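Local coordinates for protein transcriptional regulator (Vibrio vulnificus, PDB 4IVN) that probably binds operator DNA as a repressor of the nan genes for sialic acid catabolism and binds the sugar phosphate N-acetylmannosamine 6-phosphate, at residues D43-T48 and A53-L58; K115-I120 and V247-N252. All blocks are in the same frame, centred on the assembly; numbering follows the deposited sequence.

Interaction 1: D43-T48 and A53-L58; sequences DLARNT and ATVVRL
V55 pushes its two methyls against helix 41-48, where they meet L44 and A45. CG1 of V55 lies 3.3 Å from CD2 of L44, tighter than usual for two methyl carbons. The two side chains cross obliquely. CG2 of V55 lies beside the alanine, 4.0 Å from CA of A45, and is still near CG of L44. The valine thus straddles two successive residues of the facing helix. Its chi1 of 177° sets CG1 anti to the backbone N, where it meets the end of L44. The small side chain of A45 is consistent with the close approach of the backbones, with 6.5 Å between CA of A45 and CA of V55.

Within 43-48, the hydroxyl OG1 of T48 donates to O of L44 at 2.7 Å, tilted 17° from the carbonyl plane. The same hydroxyl is hydrogen-bonded to T50 in the turn between the helices. Y67 of helix 67-78 touches both L44 and V55, adding a third helix to this core.

Helices 41-48 and 52-61, with the short turn between them, are consistent with the helix-turn-helix unit of this RpiR-type domain, in which 52-61 is probably the recognition helix. No hydrogen bond joins the two segments. Their contact is purely apolar, so their mutual placement here rests on shape fit and burial.

Interaction 2: K115-I120 and V247-N252; sequences KSLARI and VDVLVN
The SIS domain layers helices on a parallel beta-sheet, and this contact joins two of them, 114-126 and 237-257, far apart in the chain. The short segments cross at -57°. Their axes come within 10.0 Å of each other. L117 and L250 have the closest CA atoms, and both side chains come nearer the facing helix at their ends.

L117 divides its methyls between two neighbours. CD2 of L117 reaches CG1 of V249 at 3.5 Å, and these side chains cross at about a right angle. CD1 of L117 lies over the backbone of the other helix, 4.1 Å from CA of L250. On the next turn CG2 of I120 meets CD1 of L250 at 3.6 Å, with CD2 of L250 farther off. The isoleucine uses its short branch here: with chi1 at -64°, CG2 stands anti to the backbone N and faces L250.

L223 of strand 221-224 touches L117 and I120, which ties helix 114-126 to the sheet. V247 does the same for helix 237-257 by touching L207 of strand 204-208. C94 of the second subunit packs on L117 and V249, so the same core reaches the dimer interface.

No hydrogen bond crosses between the segments. Four buried aliphatic side chains make the contact, so the pairing of these segments rests on packing and on keeping water out.

Both contacts are buried and apolar, and neither has a hydrogen bond between its segments. They lie in different domains, on opposite sides of the chain's centre, with centres about 32 Å apart and nearest atoms about 15 Å apart. Interaction 1 pairs helices that follow each other in the helix-turn-helix domain, and every close contact runs through a single valine. Interaction 2 joins helices separated by most of the SIS domain and spreads the packing over four residues. Its surroundings differ too: it rests on the sheet and is touched by the second subunit, whereas no other chain of the assembly touches the segments of interaction 1.

Interaction 1: D43-T48 and A53-L58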
ATOM      1  N   ASP A  43       9.506  -2.684 -24.879  1.00 35.09           N
ATOM      2  CA  ASP A  43      10.946  -3.084 -24.690  1.00 36.36           C
ATOM      3  C   ASP A  43      11.424  -4.106 -25.689  1.00 38.06           C
ATOM      4  O   ASP A  43      12.513  -3.957 -26.271  1.00 43.89           O
ATOM      5  CB  ASP A  43      11.148  -3.788 -23.331  1.00 37.67           C
ATOM      6  CG  ASP A  43      11.068  -2.828 -22.152  1.00 39.98           C
ATOM      7  OD1 ASP A  43      11.626  -1.702 -22.218  1.00 41.53           O
ATOM      8  OD2 ASP A  43      10.483  -3.249 -21.128  1.00 43.89           O
ATOM      9  N   LEU A  44      10.655  -5.176 -25.867  1.00 39.04           N
ATOM     10  CA  LEU A  44      11.094  -6.264 -26.802  1.00 40.82           C
ATOM     11  C   LEU A  44      11.327  -5.707 -28.214  1.00 43.83           C
ATOM     12  O   LEU A  44      12.306  -6.075 -28.898  1.00 44.18           O
ATOM     13  CB  LEU A  44      10.034  -7.344 -26.878  1.00 39.47           C
ATOM     14  CG  LEU A  44      10.452  -8.563 -27.691  1.00 45.48           C
ATOM     15  CD1 LEU A  44      11.827  -9.052 -27.290  1.00 41.22           C
ATOM     16  CD2 LEU A  44       9.419  -9.659 -27.564  1.00 39.47           C
ATOM     17  N   ALA A  45      10.435  -4.802 -28.625  1.00 43.67           N
ATOM     18  CA  ALA A  45      10.557  -4.096 -29.883  1.00 45.17           C
ATOM     19  C   ALA A  45      11.821  -3.253 -29.964  1.00 45.80           C
ATOM     20  O   ALA A  45      12.602  -3.367 -30.948  1.00 45.33           O
ATOM     21  CB  ALA A  45       9.312  -3.270 -30.188  1.00 41.04           C
ATOM     22  N   ARG A  46      12.048  -2.424 -28.953  1.00 44.63           N
ATOM     23  CA  ARG A  46      13.273  -1.630 -28.899  1.00 48.79           C
ATOM     24  C   ARG A  46      14.540  -2.462 -28.855  1.00 48.49           C
ATOM     25  O   ARG A  46      15.493  -2.199 -29.588  1.00 48.11           O
ATOM     26  CB  ARG A  46      13.296  -0.766 -27.625  1.00 53.91           C
ATOM     27  CG  ARG A  46      12.308   0.369 -27.566  1.00 55.16           C
ATOM     28  CD  ARG A  46      12.394   1.002 -26.169  1.00 61.83           C
ATOM     29  NE  ARG A  46      13.369   2.110 -26.089  1.00 61.58           N
ATOM     30  CZ  ARG A  46      14.590   2.055 -25.547  1.00 64.41           C
ATOM     31  NH1 ARG A  46      15.093   0.949 -24.986  1.00 66.99           N
ATOM     32  NH2 ARG A  46      15.314   3.142 -25.549  1.00 62.68           N
ATOM     33  N   ASN A  47      14.591  -3.424 -27.938  1.00 45.22           N
ATOM     34  CA  ASN A  47      15.803  -4.217 -27.792  1.00 46.66           C
ATOM     35  C   ASN A  47      16.165  -5.028 -29.049  1.00 49.08           C
ATOM     36  O   ASN A  47      17.316  -5.428 -29.219  1.00 52.38           O
ATOM     37  CB  ASN A  47      15.645  -5.164 -26.627  1.00 47.08           C
ATOM     38  CG  ASN A  47      15.460  -4.426 -25.330  1.00 48.03           C
ATOM     39  OD1 ASN A  47      15.906  -3.275 -25.196  1.00 43.26           O
ATOM     40  ND2 ASN A  47      14.788  -5.057 -24.382  1.00 43.71           N
ATOM     41  N   THR A  48      15.170  -5.310 -29.886  1.00 43.99           N
ATOM     42  CA  THR A  48      15.432  -6.054 -31.095  1.00 46.99           C
ATOM     43  C   THR A  48      15.510  -5.143 -32.333  1.00 45.39           C
ATOM     44  O   THR A  48      15.803  -5.630 -33.438  1.00 45.99           O
ATOM     45  CB  THR A  48      14.325  -7.082 -31.362  1.00 42.76           C
ATOM     46  OG1 THR A  48      13.075  -6.391 -31.426  1.00 39.24           O
ATOM     47  CG2 THR A  48      14.352  -8.235 -30.303  1.00 42.62           C
ATOM     48  N   ALA A  53       4.653  -4.450 -34.226  1.00 41.68           N
ATOM     49  CA  ALA A  53       3.912  -5.367 -35.156  1.00 50.52           C
ATOM     50  C   ALA A  53       4.668  -6.689 -35.446  1.00 46.94           C
ATOM     51  O   ALA A  53       4.070  -7.761 -35.637  1.00 44.76           O
ATOM     52  CB  ALA A  53       3.609  -4.668 -36.470  1.00 48.28           C
ATOM     53  N   THR A  54       5.989  -6.568 -35.560  1.00 48.56           N
ATOM     54  CA  THR A  54       6.844  -7.727 -35.840  1.00 47.18           C
ATOM     55  C   THR A  54       6.776  -8.697 -34.636  1.00 45.63           C
ATOM     56  O   THR A  54       6.571  -9.901 -34.804  1.00 42.99           O
ATOM     57  CB  THR A  54       8.296  -7.322 -36.139  1.00 48.29           C
ATOM     58  OG1 THR A  54       8.339  -6.407 -37.230  1.00 54.69           O
ATOM     59  CG2 THR A  54       9.129  -8.569 -36.518  1.00 46.86           C
ATOM     60  N   VAL A  55       6.873  -8.139 -33.429  1.00 39.75           N
ATOM     61  CA  VAL A  55       6.874  -8.944 -32.207  1.00 41.43           C
ATOM     62  C   VAL A  55       5.532  -9.665 -32.116  1.00 40.01           C
ATOM     63  O   VAL A  55       5.497 -10.867 -31.845  1.00 40.78           O
ATOM     64  CB  VAL A  55       7.102  -8.023 -30.973  1.00 41.50           C
ATOM     65  CG1 VAL A  55       7.029  -8.789 -29.663  1.00 39.61           C
ATOM     66  CG2 VAL A  55       8.445  -7.311 -31.077  1.00 46.94           C
ATOM     67  N   VAL A  56       4.439  -8.919 -32.372  1.00 39.35           N
ATOM     68  CA  VAL A  56       3.101  -9.490 -32.324  1.00 41.03           C
ATOM     69  C   VAL A  56       2.975 -10.629 -33.342  1.00 42.41           C
ATOM     70  O   VAL A  56       2.457 -11.713 -33.012  1.00 41.25           O
ATOM     71  CB  VAL A  56       1.989  -8.430 -32.589  1.00 43.27           C
ATOM     72  CG1 VAL A  56       0.651  -9.102 -32.655  1.00 41.87           C
ATOM     73  CG2 VAL A  56       1.927  -7.344 -31.499  1.00 42.91           C
ATOM     74  N   ARG A  57       3.465 -10.396 -34.572  1.00 42.94           N
ATOM     75  CA  ARG A  57       3.372 -11.407 -35.598  1.00 45.14           C
ATOM     76  C   ARG A  57       4.112 -12.663 -35.183  1.00 39.67           C
ATOM     77  O   ARG A  57       3.589 -13.768 -35.349  1.00 43.90           O
ATOM     78  CB  ARG A  57       3.828 -10.883 -36.984  1.00 49.08           C
ATOM     79  CG  ARG A  57       3.297 -11.703 -38.154  1.00 58.34           C
ATOM     80  CD  ARG A  57       3.756 -11.149 -39.509  1.00 72.05           C
ATOM     81  NE  ARG A  57       4.515  -9.908 -39.330  1.00 81.97           N
ATOM     82  CZ  ARG A  57       5.646  -9.599 -39.965  1.00 83.53           C
ATOM     83  NH1 ARG A  57       6.155 -10.437 -40.871  1.00 86.02           N
ATOM     84  NH2 ARG A  57       6.261  -8.442 -39.692  1.00 78.00           N
ATOM     85  N   LEU A  58       5.303 -12.530 -34.606  1.00 43.67           N
ATOM     86  CA  LEU A  58       5.990 -13.707 -34.060  1.00 41.71           C
ATOM     87  C   LEU A  58       5.067 -14.443 -33.041  1.00 43.03           C
ATOM     88  O   LEU A  58       4.787 -15.655 -33.159  1.00 42.00           O
ATOM     89  CB  LEU A  58       7.339 -13.285 -33.427  1.00 42.99           C
ATOM     90  CG  LEU A  58       8.125 -14.371 -32.696  1.00 44.91           C
ATOM     91  CD1 LEU A  58       8.554 -15.429 -33.680  1.00 46.33           C
ATOM     92  CD2 LEU A  58       9.370 -13.877 -32.001  1.00 41.98           C
TER

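Interaction 2: K115-I120 and V247-N252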
ATOM      1  N   LYS A 115      14.814  15.680 -11.839  1.00 37.39           N
ATOM      2  CA  LYS A 115      14.308  16.693 -12.778  1.00 42.96           C
ATOM      3  C   LYS A 115      12.820  16.421 -13.085  1.00 40.86           C
ATOM      4  O   LYS A 115      12.055  17.353 -13.038  1.00 41.96           O
ATOM      5  CB  LYS A 115      15.109  16.781 -14.121  1.00 44.68           C
ATOM      6  CG  LYS A 115      16.599  17.145 -13.989  1.00 47.51           C
ATOM      7  CD  LYS A 115      16.772  18.483 -13.257  1.00 51.11           C
ATOM      8  CE  LYS A 115      17.936  19.335 -13.794  1.00 55.20           C
ATOM      9  NZ  LYS A 115      17.934  20.712 -13.162  1.00 55.31           N
ATOM     10  N   SER A 116      12.411  15.167 -13.380  1.00 41.32           N
ATOM     11  CA  SER A 116      10.984  14.884 -13.541  1.00 36.71           C
ATOM     12  C   SER A 116      10.185  15.155 -12.301  1.00 34.71           C
ATOM     13  O   SER A 116       9.076  15.629 -12.397  1.00 35.48           O
ATOM     14  CB  SER A 116      10.624  13.412 -13.945  1.00 39.22           C
ATOM     15  OG  SER A 116      11.279  12.986 -15.156  1.00 46.80           O
ATOM     16  N   LEU A 117      10.681  14.640 -11.164  1.00 35.22           N
ATOM     17  CA  LEU A 117      10.039  14.760  -9.875  1.00 36.86           C
ATOM     18  C   LEU A 117       9.687  16.253  -9.599  1.00 37.24           C
ATOM     19  O   LEU A 117       8.516  16.542  -9.206  1.00 33.93           O
ATOM     20  CB  LEU A 117      10.980  14.217  -8.780  1.00 34.97           C
ATOM     21  CG  LEU A 117      10.421  14.311  -7.348  1.00 40.44           C
ATOM     22  CD1 LEU A 117       9.084  13.570  -7.165  1.00 35.91           C
ATOM     23  CD2 LEU A 117      11.453  13.856  -6.312  1.00 40.38           C
ATOM     24  N   ALA A 118      10.669  17.164  -9.768  1.00 36.70           N
ATOM     25  CA  ALA A 118      10.401  18.628  -9.513  1.00 34.99           C
ATOM     26  C   ALA A 118       9.280  19.154 -10.410  1.00 35.57           C
ATOM     27  O   ALA A 118       8.365  19.850  -9.939  1.00 32.87           O
ATOM     28  CB  ALA A 118      11.679  19.476  -9.635  1.00 40.99           C
ATOM     29  N   ARG A 119       9.309  18.761 -11.692  1.00 33.64           N
ATOM     30  CA  ARG A 119       8.229  19.126 -12.522  1.00 36.08           C
ATOM     31  C   ARG A 119       6.874  18.564 -12.087  1.00 33.17           C
ATOM     32  O   ARG A 119       5.867  19.258 -12.193  1.00 31.95           O
ATOM     33  CB  ARG A 119       8.507  18.713 -13.950  1.00 40.56           C
ATOM     34  CG  ARG A 119       9.365  19.738 -14.620  1.00 39.12           C
ATOM     35  CD  ARG A 119       9.226  19.538 -16.115  1.00 43.00           C
ATOM     36  NE  ARG A 119       9.401  18.110 -16.511  1.00 39.39           N
ATOM     37  CZ  ARG A 119      10.556  17.505 -16.677  1.00 36.71           C
ATOM     38  NH1 ARG A 119      11.725  18.160 -16.454  1.00 38.98           N
ATOM     39  NH2 ARG A 119      10.560  16.239 -17.061  1.00 36.03           N
ATOM     40  N   ILE A 120       6.854  17.297 -11.653  1.00 32.10           N
ATOM     41  CA  ILE A 120       5.594  16.656 -11.246  1.00 32.96           C
ATOM     42  C   ILE A 120       5.003  17.386  -9.990  1.00 33.48           C
ATOM     43  O   ILE A 120       3.802  17.630  -9.880  1.00 31.27           O
ATOM     44  CB  ILE A 120       5.817  15.136 -10.988  1.00 32.22           C
ATOM     45  CG1 ILE A 120       6.244  14.460 -12.324  1.00 35.60           C
ATOM     46  CG2 ILE A 120       4.557  14.519 -10.379  1.00 34.50           C
ATOM     47  CD1 ILE A 120       6.715  13.003 -12.201  1.00 29.54           C
ATOM     48  N   VAL A 247       5.278   7.762  -4.412  1.00 33.57           N
ATOM     49  CA  VAL A 247       4.149   8.544  -3.845  1.00 34.16           C
ATOM     50  C   VAL A 247       4.629   9.367  -2.644  1.00 34.23           C
ATOM     51  O   VAL A 247       4.335  10.620  -2.500  1.00 31.52           O
ATOM     52  CB  VAL A 247       2.930   7.680  -3.410  1.00 30.44           C
ATOM     53  CG1 VAL A 247       1.935   8.515  -2.643  1.00 30.37           C
ATOM     54  CG2 VAL A 247       2.163   7.068  -4.609  1.00 28.56           C
ATOM     55  N   ASP A 248       5.390   8.712  -1.756  1.00 32.34           N
ATOM     56  CA  ASP A 248       5.825   9.438  -0.552  1.00 31.81           C
ATOM     57  C   ASP A 248       6.722  10.620  -0.858  1.00 35.33           C
ATOM     58  O   ASP A 248       6.493  11.715  -0.306  1.00 31.84           O
ATOM     59  CB  ASP A 248       6.537   8.471   0.411  1.00 35.37           C
ATOM     60  CG  ASP A 248       6.796   9.081   1.753  1.00 37.81           C
ATOM     61  OD1 ASP A 248       5.893   9.692   2.432  1.00 34.80           O
ATOM     62  OD2 ASP A 248       7.877   8.829   2.164  1.00 32.43           O
ATOM     63  N   VAL A 249       7.744  10.385  -1.706  1.00 33.84           N
ATOM     64  CA  VAL A 249       8.653  11.430  -2.154  1.00 37.26           C
ATOM     65  C   VAL A 249       7.923  12.540  -2.911  1.00 38.13           C
ATOM     66  O   VAL A 249       8.165  13.731  -2.673  1.00 41.42           O
ATOM     67  CB  VAL A 249       9.798  10.823  -2.997  1.00 39.70           C
ATOM     68  CG1 VAL A 249      10.688  11.922  -3.490  1.00 44.42           C
ATOM     69  CG2 VAL A 249      10.612   9.797  -2.185  1.00 36.68           C
ATOM     70  N   LEU A 250       6.913  12.188  -3.694  1.00 38.89           N
ATOM     71  CA  LEU A 250       6.152  13.228  -4.338  1.00 33.59           C
ATOM     72  C   LEU A 250       5.556  14.148  -3.303  1.00 32.20           C
ATOM     73  O   LEU A 250       5.690  15.337  -3.415  1.00 30.97           O
ATOM     74  CB  LEU A 250       5.072  12.615  -5.295  1.00 34.85           C
ATOM     75  CG  LEU A 250       4.118  13.587  -5.961  1.00 40.16           C
ATOM     76  CD1 LEU A 250       4.811  14.733  -6.761  1.00 37.56           C
ATOM     77  CD2 LEU A 250       3.066  12.858  -6.844  1.00 34.94           C
ATOM     78  N   VAL A 251       4.807  13.615  -2.331  1.00 31.64           N
ATOM     79  CA  VAL A 251       4.036  14.443  -1.402  1.00 34.03           C
ATOM     80  C   VAL A 251       4.973  15.093  -0.417  1.00 36.76           C
ATOM     81  O   VAL A 251       4.799  16.250  -0.092  1.00 36.49           O
ATOM     82  CB  VAL A 251       2.882  13.643  -0.712  1.00 34.30           C
ATOM     83  CG1 VAL A 251       2.067  14.528   0.249  1.00 32.24           C
ATOM     84  CG2 VAL A 251       2.027  13.092  -1.861  1.00 31.69           C
ATOM     85  N   ASN A 252       6.022  14.393  -0.018  1.00 34.98           N
ATOM     86  CA  ASN A 252       7.012  15.082   0.818  1.00 40.62           C
ATOM     87  C   ASN A 252       7.732  16.280   0.147  1.00 37.40           C
ATOM     88  O   ASN A 252       8.062  17.254   0.842  1.00 36.95           O
ATOM     89  CB  ASN A 252       8.023  14.095   1.383  1.00 37.67           C
ATOM     90  CG  ASN A 252       7.360  13.085   2.343  1.00 35.65           C
ATOM     91  OD1 ASN A 252       6.211  13.276   2.753  1.00 34.16           O
ATOM     92  ND2 ASN A 252       8.044  12.003   2.635  1.00 36.33           N
TER